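Local structure of flavodoxin, WrbA-like protein (Agrobacterium tumefaciens, 3D7N) at residues D78-P83 with A87-K92; A55-F60 with N182-H187; N109-L114 with A151-S156; H21-A26 with E171-Y176. The protein probably binds FMN and transfers electrons as a WrbA-like NAD(P)H:quinone oxidoreductase with a flavodoxin-type fold. All blocks are in the same frame, centred on the assembly; numbering follows the deposited sequence.

In the fold
All four contacts join parts of one flavodoxin-like alpha/beta domain. Contact 1 closes the end of helix 81-85 ahead of strand 93-100 and touches contact 2: Lys92 NZ lies 2.7 Å from Ala55 O, a probable hydrogen bond, and the Trp89 ring packs on Ile58. Contacts 2 and 4 both use helix 167-186, their centres about 16 Å apart. Contact 3 reaches contact 2 through Phe60 and Leu114, and contact 4 through Pro152 CB, 3.5 Å from Met23 CE. Contacts 1 and 4 lie on opposite sides of the chain's centre, their own centres about 24 Å apart. Helix 19-31 of contact 4 follows the loop that in flavodoxins holds the FMN phosphate.

Contact 1 of 4, residues D78-P83 with A87-K92; sequences DASSKP and AKWQDK
The carbonyl oxygen of Pro83 is gripped twice, by the amide of Lys88 and by a water. Lys88 N approaches Pro83 O to 2.9 Å with an N-H...O angle of 151°, while water 1 donates to the same oxygen from 3.3 Å. That water also accepts from Trp89 N, at 2.9 Å, so Lys88 N directly, and Trp89 N through the water, both lead to one helix carbonyl. Beside this polar link the side chains of Pro83 and Trp89 run side by side in the same direction. Pro83 CB sits over one face of the indole as a CH-pi contact, 3.9 Å from the centroid of the five-membered ring and 23° off its normal, and Pro83 CG continues along the six-membered part, 3.7 Å from Trp89 CZ2. Trp89 CG lies anti to its own carbonyl carbon (chi1 -59°), which lays one face of the indole against the proline. Farther out, Ser80 CB meets the far corner of the indole obliquely, 3.8 Å from Trp89 CH2. The rotation of the ring is fixed from elsewhere as well: NE1 donates to Asp53 of helix 46-54, and His121 stacks on the indole. The methylene Lys88 CB covers Pro83 O at 3.6 Å before the chain bends away. Ala87, with its positive phi, is the C-prime residue at which the chain leaves the helix, and the bond from Lys88 N back to Pro83 O completes the Schellman motif that ends helix 81-85.

Contact 2 of 4, residues A55-F60 with N182-H187; sequences ADAIIF and NVARQH
An extended backbone at Ala57 (phi -144°, psi 139°) turns its methyl toward the helix, where Ala184 presents its own methyl in return. The two CB atoms meet at 3.7 Å, and the CA atoms behind them stand 5.8 Å apart, so strand and helix come very close. Just before the strand, the compact backbone of Asp56 brings a second group to the same methyl: Asp56 CB is 4.3 Å and the carbonyl Asp56 O 4.1 Å from Ala184 CB. One alanine of the helix thus rests in the angle where the loop enters the strand. The carboxylate of Asp56 is engaged elsewhere, with OD2 accepting from the amide of Asn8, just before the neighbouring strand 9-13. Within the sheet Ala57 touches Thr9 of strand 9-13 and Val93 of strand 93-100. Beside Ala184, Val183 packs on Val93 and Val126, extending the same helix face across the sheet, and also touches His187 of the third subunit. This is how the C-terminal helix of the flavodoxin fold lies on the central strand 57-65. Between the two segments the contact is made by methyl and methylene groups and one carbonyl oxygen, with no polar bond: its cohesion comes from dispersion and the burial of small apolar groups, and the small alanines permit the short spacing.

Contact 3 of 4, residues N109-L114 with A151-S156; sequences NTLQYL and APMAQS
Helical backbone at Leu111 faces extended backbone at Ala151, their CA atoms 6.8 Å apart. Segment 109-114 is regular helix, with Tyr113 N bonded to Asn109 O at 3.0 Å, whereas segment 151-156 runs nearly straight into the weakly bonded strand 153-155. One side chain of the helix carries the contact. With CG beside the backbone N (chi1 -66°) and an extended chi2, Leu111 stretches its forked end across to the strand. CD1 lies near two successive carbonyl oxygens, 3.6 Å from Ala151 O and 4.0 Å from Pro152 O; CD2 meets the methyl of Ala151, 3.9 Å from its CB. Selenomethionine Met153 comes in obliquely: its chain bends at chi3 (82°), bringing CE within 3.3 Å of Leu111 CD1, tighter than ordinary carbon contact. Thr98 of the adjacent strand 93-100 touches both Leu111 and Met153, the backbone of Ala154 bonds to Ser100 of the same strand, and Leu103 of the fourth subunit packs on Met153. Pro152 CB points away from the helix, and the side chain packs on Phe97. Strands 124-126 and 153-155 both pair with 93-100 in parallel, consistent with a final strand interrupted by a long insertion, as in long-chain flavodoxins; helix 104-120 packs against its second part. Chemically the contact is a leucine fork laid on methyl, selenomethionine and carbonyl groups. It contains no hydrogen bond between the segments, so shape and apolar burial hold the helix to this short strand.

Contact 4 of 4, residues H21-A26 with E171-Y176; sequences HRMAEA and ETARLY
Ala26 and Ala173 meet methyl to methyl, CB to CB 4.1 Å, where the first and last helices of the flavodoxin-like fold pack together on one face of the sheet. Met23, a selenomethionine one turn earlier in helix 19-31, adds its CG at 4.3 Å from Ala173 CB. Small residues allow the closeness: the axes of segments 21-26 and 171-176 pass 8.5 Å apart, crossing at -45°, and the nearest CA atoms, of Ala26 and Arg174, are 4.8 Å apart. There the carbonyl of Ala26 points at the other backbone, and Arg174 CA reaches Ala26 O at 3.2 Å in a CA-H...O contact (139° at the hydrogen). Arg174 CB stands 3.4 Å from the same oxygen; with CG anti to the backbone N (chi1 180°) the chain runs past this carbonyl, then bends at chi3 so that the guanidinium turns to Glu171. In the next shell, Phe97 and Asn99 of strand 93-100 and Met165 touch Met23, while Ala24 packs on Val11 and Leu35. Tyr176 bonds by OH to Val126 and Gly96, tying its helix to the sheet. Glu171, one turn earlier, positions Arg174: the guanidinium grips the carboxylate side-on, NE to OE1 at 2.9 Å in a straight bond and NH2 to OE2 also at 2.9 Å, both oxygens in the guanidinium plane and met on their syn sides, the nitrogens tilted out of the carboxylate plane.

Contact 1 of 4, residues D78-P83 with A87-K92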
loop_
_atom_site.group_PDB
_atom_site.type_symbol
_atom_site.label_atom_id
_atom_site.label_comp_id
_atom_site.label_asym_id
_atom_site.label_seq_id
_atom_site.Cartn_x
_atom_site.Cartn_y
_atom_site.Cartn_z
ATOM N N ASP A 78 0.403 18.394 0.305
ATOM C CA ASP A 78 1.637 18.883 0.885
ATOM C C ASP A 78 1.373 20.243 1.554
ATOM O O ASP A 78 1.865 20.498 2.650
ATOM C CB ASP A 78 2.774 18.928 -0.152
ATOM C CG ASP A 78 3.252 17.541 -0.566
ATOM O OD1 ASP A 78 2.792 16.532 0.031
ATOM O OD2 ASP A 78 4.119 17.426 -1.478
ATOM N N ALA A 79 0.567 21.093 0.917
ATOM C CA ALA A 79 0.253 22.427 1.447
ATOM C C ALA A 79 -0.670 22.345 2.669
ATOM O O ALA A 79 -0.730 23.262 3.451
ATOM C CB ALA A 79 -0.379 23.316 0.365
ATOM N N SER A 80 -1.368 21.240 2.866
ATOM C CA SER A 80 -2.131 21.050 4.097
ATOM C C SER A 80 -1.207 20.744 5.280
ATOM O O SER A 80 -1.684 20.517 6.384
ATOM C CB SER A 80 -3.222 19.979 3.932
ATOM O OG SER A 80 -2.699 18.646 3.993
ATOM N N SER A 81 0.110 20.742 5.069
ATOM C CA SER A 81 1.042 20.699 6.190
ATOM C C SER A 81 0.761 21.838 7.148
ATOM O O SER A 81 0.949 21.694 8.333
ATOM C CB SER A 81 2.499 20.768 5.730
ATOM O OG SER A 81 2.788 21.957 5.013
ATOM N N LYS A 82 0.307 22.979 6.626
ATOM C CA LYS A 82 -0.010 24.159 7.448
ATOM C C LYS A 82 -1.163 23.854 8.422
ATOM O O LYS A 82 -0.959 23.895 9.623
ATOM C CB LYS A 82 -0.277 25.372 6.554
ATOM C CG LYS A 82 -1.022 26.496 7.238
ATOM C CD LYS A 82 -0.798 27.857 6.593
ATOM C CE LYS A 82 -2.015 28.746 6.815
ATOM N NZ LYS A 82 -1.645 30.164 7.002
ATOM N N PRO A 83 -2.366 23.504 7.928
ATOM C CA PRO A 83 -3.384 23.081 8.909
ATOM C C PRO A 83 -2.990 21.886 9.784
ATOM O O PRO A 83 -3.468 21.741 10.892
ATOM C CB PRO A 83 -4.624 22.765 8.049
ATOM C CG PRO A 83 -4.157 22.698 6.638
ATOM C CD PRO A 83 -2.896 23.526 6.557
ATOM N N ALA A 87 -2.898 21.228 13.970
ATOM C CA ALA A 87 -3.986 20.236 14.161
ATOM C C ALA A 87 -5.422 20.758 13.862
ATOM O O ALA A 87 -6.404 20.330 14.464
ATOM C CB ALA A 87 -3.887 19.642 15.587
ATOM N N LYS A 88 -5.545 21.659 12.902
ATOM C CA LYS A 88 -6.835 22.247 12.571
ATOM C C LYS A 88 -7.907 21.238 12.136
ATOM O O LYS A 88 -9.098 21.478 12.353
ATOM C CB LYS A 88 -6.677 23.327 11.497
ATOM C CG LYS A 88 -5.936 24.588 12.004
ATOM C CD LYS A 88 -6.599 25.924 11.598
ATOM C CE LYS A 88 -7.432 26.613 12.713
ATOM N NZ LYS A 88 -6.647 27.647 13.463
ATOM N N TRP A 89 -7.498 20.106 11.552
ATOM C CA TRP A 89 -8.448 19.153 11.034
ATOM C C TRP A 89 -8.601 17.924 11.917
ATOM O O TRP A 89 -9.211 16.941 11.485
ATOM C CB TRP A 89 -8.082 18.729 9.590
ATOM C CG TRP A 89 -8.018 19.861 8.585
ATOM C CD1 TRP A 89 -8.360 21.152 8.791
ATOM C CD2 TRP A 89 -7.619 19.774 7.208
ATOM N NE1 TRP A 89 -8.169 21.885 7.669
ATOM C CE2 TRP A 89 -7.710 21.077 6.671
ATOM C CE3 TRP A 89 -7.195 18.730 6.381
ATOM C CZ2 TRP A 89 -7.402 21.365 5.332
ATOM C CZ3 TRP A 89 -6.880 19.000 5.054
ATOM C CH2 TRP A 89 -6.981 20.313 4.540
ATOM N N GLN A 90 -8.038 17.947 13.120
ATOM C CA GLN A 90 -8.152 16.814 14.051
ATOM C C GLN A 90 -9.637 16.496 14.307
ATOM O O GLN A 90 -10.478 17.390 14.469
ATOM C CB GLN A 90 -7.409 17.110 15.388
ATOM C CG GLN A 90 -6.964 15.849 16.251
ATOM C CD GLN A 90 -5.530 15.301 15.901
ATOM O OE1 GLN A 90 -4.917 14.522 16.680
ATOM N NE2 GLN A 90 -4.989 15.728 14.743
ATOM N N ASP A 91 -9.954 15.214 14.292
ATOM C CA ASP A 91 -11.295 14.712 14.586
ATOM C C ASP A 91 -12.393 15.020 13.578
ATOM O O ASP A 91 -13.550 14.674 13.809
ATOM C CB ASP A 91 -11.725 15.112 15.994
ATOM C CG ASP A 91 -10.786 14.597 17.028
ATOM O OD1 ASP A 91 -10.114 13.606 16.727
ATOM O OD2 ASP A 91 -10.682 15.185 18.115
ATOM N N LYS A 92 -12.045 15.625 12.455
ATOM C CA LYS A 92 -12.994 15.798 11.371
ATOM C C LYS A 92 -13.272 14.450 10.707
ATOM O O LYS A 92 -12.446 13.517 10.774
ATOM C CB LYS A 92 -12.457 16.834 10.350
ATOM C CG LYS A 92 -12.363 18.290 10.898
ATOM C CD LYS A 92 -12.160 19.297 9.766
ATOM C CE LYS A 92 -11.856 20.742 10.221
ATOM N NZ LYS A 92 -12.954 21.406 10.938
HETATM O O HOH W 1 -4.948 18.808 10.844
#

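Contact 2 of 4, residues A55-F60 with N182-H187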
loop_
_atom_site.group_PDB
_atom_site.type_symbol
_atom_site.label_atom_id
_atom_site.label_comp_id
_atom_site.label_asym_id
_atom_site.label_seq_id
_atom_site.Cartn_x
_atom_site.Cartn_y
_atom_site.Cartn_z
ATOM N N ALA A 55 -15.152 22.991 7.967
ATOM C CA ALA A 55 -15.987 21.813 7.606
ATOM C C ALA A 55 -16.077 20.830 8.767
ATOM O O ALA A 55 -15.108 20.703 9.545
ATOM C CB ALA A 55 -15.459 21.115 6.355
ATOM N N ASP A 56 -17.246 20.192 8.906
ATOM C CA ASP A 56 -17.384 18.974 9.728
ATOM C C ASP A 56 -16.856 17.685 9.031
ATOM O O ASP A 56 -16.528 16.716 9.712
ATOM C CB ASP A 56 -18.834 18.742 10.130
ATOM C CG ASP A 56 -19.369 19.831 11.004
ATOM O OD1 ASP A 56 -18.740 20.138 12.038
ATOM O OD2 ASP A 56 -20.442 20.355 10.657
ATOM N N ALA A 57 -16.826 17.695 7.690
ATOM C CA ALA A 57 -16.375 16.580 6.870
ATOM C C ALA A 57 -15.661 17.143 5.649
ATOM O O ALA A 57 -16.085 18.150 5.115
ATOM C CB ALA A 57 -17.518 15.683 6.442
ATOM N N ILE A 58 -14.549 16.496 5.283
ATOM C CA ILE A 58 -13.704 16.836 4.113
ATOM C C ILE A 58 -13.606 15.586 3.281
ATOM O O ILE A 58 -13.200 14.527 3.778
ATOM C CB ILE A 58 -12.263 17.293 4.495
ATOM C CG1 ILE A 58 -12.326 18.523 5.407
ATOM C CG2 ILE A 58 -11.460 17.613 3.253
ATOM C CD1 ILE A 58 -10.980 18.922 6.067
ATOM N N ILE A 59 -14.051 15.703 2.039
ATOM C CA ILE A 59 -13.990 14.606 1.105
ATOM C C ILE A 59 -13.025 15.012 -0.006
ATOM O O ILE A 59 -13.221 15.995 -0.679
ATOM C CB ILE A 59 -15.370 14.237 0.520
ATOM C CG1 ILE A 59 -16.403 14.038 1.639
ATOM C CG2 ILE A 59 -15.268 12.969 -0.366
ATOM C CD1 ILE A 59 -17.859 13.659 1.106
ATOM N N PHE A 60 -11.984 14.219 -0.157
ATOM C CA PHE A 60 -10.926 14.431 -1.113
ATOM C C PHE A 60 -11.230 13.767 -2.471
ATOM O O PHE A 60 -11.538 12.597 -2.534
ATOM C CB PHE A 60 -9.661 13.753 -0.579
ATOM C CG PHE A 60 -9.088 14.355 0.719
ATOM C CD1 PHE A 60 -8.879 15.686 0.859
ATOM C CD2 PHE A 60 -8.692 13.530 1.755
ATOM C CE1 PHE A 60 -8.325 16.197 2.045
ATOM C CE2 PHE A 60 -8.115 14.023 2.895
ATOM C CZ PHE A 60 -7.934 15.350 3.047
ATOM N N ASN A 182 -23.775 11.932 6.720
ATOM C CA ASN A 182 -24.465 11.326 7.811
ATOM C C ASN A 182 -23.586 11.091 8.999
ATOM O O ASN A 182 -23.983 11.328 10.107
ATOM C CB ASN A 182 -25.096 10.029 7.387
ATOM C CG ASN A 182 -26.236 9.637 8.281
ATOM O OD1 ASN A 182 -26.208 8.592 8.910
ATOM N ND2 ASN A 182 -27.257 10.481 8.341
ATOM N N VAL A 183 -22.377 10.612 8.770
ATOM C CA VAL A 183 -21.468 10.388 9.860
ATOM C C VAL A 183 -21.049 11.702 10.448
ATOM O O VAL A 183 -20.881 11.812 11.621
ATOM C CB VAL A 183 -20.241 9.644 9.409
ATOM C CG1 VAL A 183 -19.290 9.503 10.525
ATOM C CG2 VAL A 183 -20.616 8.325 8.915
ATOM N N ALA A 184 -20.895 12.702 9.617
ATOM C CA ALA A 184 -20.435 13.981 10.067
ATOM C C ALA A 184 -21.459 14.648 10.963
ATOM O O ALA A 184 -21.119 15.388 11.841
ATOM C CB ALA A 184 -20.118 14.842 8.904
ATOM N N ARG A 185 -22.721 14.381 10.720
ATOM C CA ARG A 185 -23.796 14.867 11.579
ATOM C C ARG A 185 -23.754 14.213 12.947
ATOM O O ARG A 185 -23.870 14.879 13.971
ATOM C CB ARG A 185 -25.172 14.616 10.954
ATOM C CG ARG A 185 -25.690 15.781 10.135
ATOM C CD ARG A 185 -27.148 15.591 9.750
ATOM N NE ARG A 185 -27.283 14.575 8.704
ATOM C CZ ARG A 185 -27.036 14.759 7.404
ATOM N NH1 ARG A 185 -26.616 15.937 6.927
ATOM N NH2 ARG A 185 -27.198 13.738 6.566
ATOM N N GLN A 186 -23.557 12.904 12.955
ATOM C CA GLN A 186 -23.569 12.143 14.189
ATOM C C GLN A 186 -22.370 12.453 15.073
ATOM O O GLN A 186 -22.348 12.148 16.250
ATOM C CB GLN A 186 -23.560 10.660 13.860
ATOM C CG GLN A 186 -23.964 9.802 15.040
ATOM C CD GLN A 186 -24.073 8.343 14.666
ATOM O OE1 GLN A 186 -23.669 7.936 13.541
ATOM N NE2 GLN A 186 -24.610 7.525 15.603
ATOM N N HIS A 187 -21.387 13.101 14.493
ATOM C CA HIS A 187 -20.043 12.990 14.975
ATOM C C HIS A 187 -19.341 14.326 14.721
ATOM O O HIS A 187 -18.278 14.384 14.087
ATOM C CB HIS A 187 -19.374 11.821 14.216
ATOM C CG HIS A 187 -18.117 11.367 14.843
ATOM N ND1 HIS A 187 -16.982 12.153 14.850
ATOM C CD2 HIS A 187 -17.818 10.250 15.543
ATOM C CE1 HIS A 187 -16.025 11.535 15.517
ATOM N NE2 HIS A 187 -16.508 10.379 15.954
#

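Contact 3 of 4, residues N109-L114 with A151-S156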
loop_
_atom_site.group_PDB
_atom_site.type_symbol
_atom_site.label_atom_id
_atom_site.label_comp_id
_atom_site.label_asym_id
_atom_site.label_seq_id
_atom_site.Cartn_x
_atom_site.Cartn_y
_atom_site.Cartn_z
ATOM N N ASN A 109 -4.446 2.320 -4.673
ATOM C CA ASN A 109 -3.323 3.068 -4.167
ATOM C C ASN A 109 -3.652 4.558 -3.853
ATOM O O ASN A 109 -3.218 5.092 -2.856
ATOM C CB ASN A 109 -2.145 2.985 -5.133
ATOM C CG ASN A 109 -0.862 3.539 -4.508
ATOM O OD1 ASN A 109 -0.453 3.062 -3.454
ATOM N ND2 ASN A 109 -0.256 4.585 -5.122
ATOM N N THR A 110 -4.368 5.199 -4.744
ATOM C CA THR A 110 -4.828 6.574 -4.599
ATOM C C THR A 110 -5.748 6.657 -3.383
ATOM O O THR A 110 -5.496 7.429 -2.529
ATOM C CB THR A 110 -5.525 7.064 -5.863
ATOM O OG1 THR A 110 -4.560 7.025 -6.905
ATOM C CG2 THR A 110 -6.047 8.519 -5.732
ATOM N N LEU A 111 -6.671 5.721 -3.237
ATOM C CA LEU A 111 -7.588 5.747 -2.112
ATOM C C LEU A 111 -6.856 5.571 -0.785
ATOM O O LEU A 111 -7.187 6.275 0.196
ATOM C CB LEU A 111 -8.711 4.720 -2.284
ATOM C CG LEU A 111 -9.657 5.031 -3.457
ATOM C CD1 LEU A 111 -10.733 3.949 -3.612
ATOM C CD2 LEU A 111 -10.194 6.471 -3.257
ATOM N N GLN A 112 -5.917 4.630 -0.751
ATOM C CA GLN A 112 -5.071 4.395 0.397
ATOM C C GLN A 112 -4.240 5.574 0.784
ATOM O O GLN A 112 -4.075 5.789 1.979
ATOM C CB GLN A 112 -4.196 3.181 0.196
ATOM C CG GLN A 112 -5.005 1.934 0.218
ATOM C CD GLN A 112 -4.244 0.711 0.610
ATOM O OE1 GLN A 112 -3.491 0.173 -0.181
ATOM N NE2 GLN A 112 -4.466 0.240 1.867
ATOM N N TYR A 113 -3.775 6.391 -0.180
ATOM C CA TYR A 113 -3.118 7.652 0.151
ATOM C C TYR A 113 -4.082 8.634 0.863
ATOM O O TYR A 113 -3.734 9.373 1.769
ATOM C CB TYR A 113 -2.490 8.355 -1.072
ATOM C CG TYR A 113 -1.941 9.713 -0.657
ATOM C CD1 TYR A 113 -2.584 10.885 -0.978
ATOM C CD2 TYR A 113 -0.838 9.784 0.162
ATOM C CE1 TYR A 113 -2.072 12.151 -0.536
ATOM C CE2 TYR A 113 -0.344 11.001 0.623
ATOM C CZ TYR A 113 -0.977 12.164 0.296
ATOM O OH TYR A 113 -0.472 13.310 0.798
ATOM N N LEU A 114 -5.296 8.656 0.413
ATOM C CA LEU A 114 -6.288 9.553 0.919
ATOM C C LEU A 114 -6.610 9.186 2.380
ATOM O O LEU A 114 -6.758 10.026 3.248
ATOM C CB LEU A 114 -7.472 9.397 -0.023
ATOM C CG LEU A 114 -7.667 10.495 -1.072
ATOM C CD1 LEU A 114 -6.442 11.285 -1.557
ATOM C CD2 LEU A 114 -8.557 10.027 -2.199
ATOM N N ALA A 151 -13.758 3.392 -0.425
ATOM C CA ALA A 151 -14.237 4.652 -0.946
ATOM C C ALA A 151 -14.617 4.371 -2.423
ATOM O O ALA A 151 -14.230 3.363 -2.958
ATOM C CB ALA A 151 -13.141 5.710 -0.861
ATOM N N PRO A 152 -15.332 5.252 -3.062
ATOM C CA PRO A 152 -15.728 4.992 -4.422
ATOM C C PRO A 152 -14.586 5.138 -5.392
ATOM O O PRO A 152 -13.792 6.017 -5.270
ATOM C CB PRO A 152 -16.784 6.045 -4.675
ATOM C CG PRO A 152 -16.792 6.875 -3.555
ATOM C CD PRO A 152 -16.237 6.194 -2.429
HETATM N N MSE A 153 -14.510 4.233 -6.341
HETATM C CA MSE A 153 -13.617 4.359 -7.462
HETATM C C MSE A 153 -14.413 4.099 -8.716
HETATM O O MSE A 153 -15.418 3.428 -8.690
HETATM C CB MSE A 153 -12.435 3.424 -7.343
HETATM C CG MSE A 153 -12.778 2.021 -7.078
HETATM SE SE MSE A 153 -11.280 0.853 -7.126
HETATM C CE MSE A 153 -10.635 1.135 -5.387
ATOM N N ALA A 154 -13.986 4.675 -9.817
ATOM C CA ALA A 154 -14.782 4.650 -11.023
ATOM C C ALA A 154 -13.963 4.644 -12.303
ATOM O O ALA A 154 -12.845 5.094 -12.354
ATOM C CB ALA A 154 -15.708 5.801 -11.029
ATOM N N GLN A 155 -14.584 4.120 -13.341
ATOM C CA GLN A 155 -14.056 4.038 -14.708
ATOM C C GLN A 155 -14.226 5.379 -15.473
ATOM O O GLN A 155 -15.232 6.092 -15.294
ATOM C CB GLN A 155 -14.814 2.913 -15.448
ATOM C CG GLN A 155 -14.459 2.721 -16.950
ATOM C CD GLN A 155 -12.955 2.548 -17.190
ATOM O OE1 GLN A 155 -12.166 2.336 -16.228
ATOM N NE2 GLN A 155 -12.546 2.642 -18.469
ATOM N N SER A 156 -13.248 5.706 -16.327
ATOM C CA SER A 156 -13.335 6.839 -17.286
ATOM C C SER A 156 -12.912 6.404 -18.711
ATOM O O SER A 156 -13.716 5.896 -19.525
ATOM C CB SER A 156 -12.440 8.001 -16.826
ATOM O OG SER A 156 -12.800 8.489 -15.536
#

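Contact 4 of 4, residues H21-A26 with E171-Y176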
loop_
_atom_site.group_PDB
_atom_site.type_symbol
_atom_site.label_atom_id
_atom_site.label_comp_id
_atom_site.label_asym_id
_atom_site.label_seq_id
_atom_site.Cartn_x
_atom_site.Cartn_y
_atom_site.Cartn_z
ATOM N N HIS A 21 -14.285 15.793 -11.840
ATOM C CA HIS A 21 -15.235 16.911 -11.588
ATOM C C HIS A 21 -16.683 16.432 -11.520
ATOM O O HIS A 21 -17.446 16.858 -10.657
ATOM C CB HIS A 21 -15.117 18.008 -12.656
ATOM C CG HIS A 21 -16.112 19.123 -12.499
ATOM N ND1 HIS A 21 -16.122 19.968 -11.408
ATOM C CD2 HIS A 21 -17.128 19.537 -13.297
ATOM C CE1 HIS A 21 -17.086 20.861 -11.545
ATOM N NE2 HIS A 21 -17.719 20.616 -12.680
ATOM N N ARG A 22 -17.063 15.543 -12.426
ATOM C CA ARG A 22 -18.420 14.995 -12.432
ATOM C C ARG A 22 -18.681 14.132 -11.198
ATOM O O ARG A 22 -19.739 14.188 -10.579
ATOM C CB ARG A 22 -18.655 14.190 -13.726
ATOM C CG ARG A 22 -20.086 13.867 -14.021
ATOM C CD ARG A 22 -20.902 15.118 -14.329
ATOM N NE ARG A 22 -22.343 14.869 -14.205
ATOM C CZ ARG A 22 -23.025 14.789 -13.058
ATOM N NH1 ARG A 22 -22.431 14.920 -11.874
ATOM N NH2 ARG A 22 -24.325 14.549 -13.095
HETATM N N MSE A 23 -17.690 13.341 -10.829
HETATM C CA MSE A 23 -17.787 12.506 -9.625
HETATM C C MSE A 23 -17.880 13.351 -8.340
HETATM O O MSE A 23 -18.556 12.983 -7.389
HETATM C CB MSE A 23 -16.601 11.560 -9.581
HETATM C CG MSE A 23 -16.965 10.094 -9.441
HETATM SE SE MSE A 23 -15.263 9.161 -8.903
HETATM C CE MSE A 23 -16.029 7.851 -7.576
ATOM N N ALA A 24 -17.195 14.487 -8.328
ATOM C CA ALA A 24 -17.251 15.404 -7.212
ATOM C C ALA A 24 -18.638 16.028 -7.100
ATOM O O ALA A 24 -19.172 16.120 -5.997
ATOM C CB ALA A 24 -16.186 16.474 -7.351
ATOM N N GLU A 25 -19.215 16.477 -8.230
ATOM C CA GLU A 25 -20.580 16.977 -8.231
ATOM C C GLU A 25 -21.549 15.942 -7.646
ATOM O O GLU A 25 -22.394 16.261 -6.836
ATOM C CB GLU A 25 -21.010 17.424 -9.649
ATOM C CG GLU A 25 -20.297 18.710 -10.120
ATOM C CD GLU A 25 -20.366 18.980 -11.627
ATOM O OE1 GLU A 25 -20.218 18.060 -12.459
ATOM O OE2 GLU A 25 -20.544 20.151 -11.995
ATOM N N ALA A 26 -21.389 14.695 -8.045
ATOM C CA ALA A 26 -22.197 13.599 -7.519
ATOM C C ALA A 26 -22.068 13.406 -5.985
ATOM O O ALA A 26 -23.085 13.263 -5.268
ATOM C CB ALA A 26 -21.858 12.303 -8.283
ATOM N N GLU A 171 -24.120 7.256 -9.090
ATOM C CA GLU A 171 -25.060 6.929 -8.030
ATOM C C GLU A 171 -24.374 6.413 -6.744
ATOM O O GLU A 171 -24.652 6.904 -5.629
ATOM C CB GLU A 171 -26.111 5.947 -8.559
ATOM C CG GLU A 171 -27.165 5.456 -7.542
ATOM C CD GLU A 171 -28.003 6.562 -6.885
ATOM O OE1 GLU A 171 -27.865 7.733 -7.281
ATOM O OE2 GLU A 171 -28.821 6.231 -5.992
ATOM N N THR A 172 -23.453 5.470 -6.905
ATOM C CA THR A 172 -22.646 4.980 -5.783
ATOM C C THR A 172 -21.866 6.136 -5.174
ATOM O O THR A 172 -21.800 6.275 -3.942
ATOM C CB THR A 172 -21.813 3.618 -6.125
ATOM O OG1 THR A 172 -21.614 3.480 -7.529
ATOM C CG2 THR A 172 -22.692 2.324 -5.762
ATOM N N ALA A 173 -21.336 7.014 -6.015
ATOM C CA ALA A 173 -20.675 8.232 -5.513
ATOM C C ALA A 173 -21.613 9.120 -4.676
ATOM O O ALA A 173 -21.267 9.580 -3.591
ATOM C CB ALA A 173 -20.055 9.032 -6.677
ATOM N N ARG A 174 -22.819 9.343 -5.164
ATOM C CA ARG A 174 -23.797 10.211 -4.472
ATOM C C ARG A 174 -24.231 9.615 -3.118
ATOM O O ARG A 174 -24.333 10.309 -2.117
ATOM C CB ARG A 174 -25.018 10.417 -5.386
ATOM C CG ARG A 174 -26.095 11.287 -4.789
ATOM C CD ARG A 174 -27.419 11.110 -5.491
ATOM N NE ARG A 174 -28.002 9.808 -5.192
ATOM C CZ ARG A 174 -28.589 9.484 -4.040
ATOM N NH1 ARG A 174 -28.695 10.364 -3.040
ATOM N NH2 ARG A 174 -29.114 8.271 -3.894
ATOM N N LEU A 175 -24.503 8.318 -3.111
ATOM C CA LEU A 175 -24.812 7.573 -1.890
ATOM C C LEU A 175 -23.679 7.737 -0.901
ATOM O O LEU A 175 -23.920 7.975 0.272
ATOM C CB LEU A 175 -25.002 6.070 -2.190
ATOM C CG LEU A 175 -26.331 5.410 -2.531
ATOM C CD1 LEU A 175 -27.555 6.263 -2.123
ATOM C CD2 LEU A 175 -26.399 4.969 -3.968
ATOM N N TYR A 176 -22.434 7.620 -1.377
ATOM C CA TYR A 176 -21.269 7.813 -0.512
ATOM C C TYR A 176 -21.223 9.207 0.138
ATOM O O TYR A 176 -20.878 9.330 1.318
ATOM C CB TYR A 176 -19.980 7.623 -1.288
ATOM C CG TYR A 176 -18.707 7.745 -0.442
ATOM C CD1 TYR A 176 -18.424 6.811 0.579
ATOM C CD2 TYR A 176 -17.761 8.751 -0.691
ATOM C CE1 TYR A 176 -17.286 6.882 1.338
ATOM C CE2 TYR A 176 -16.587 8.828 0.059
ATOM C CZ TYR A 176 -16.343 7.870 1.078
ATOM O OH TYR A 176 -15.175 7.909 1.843
#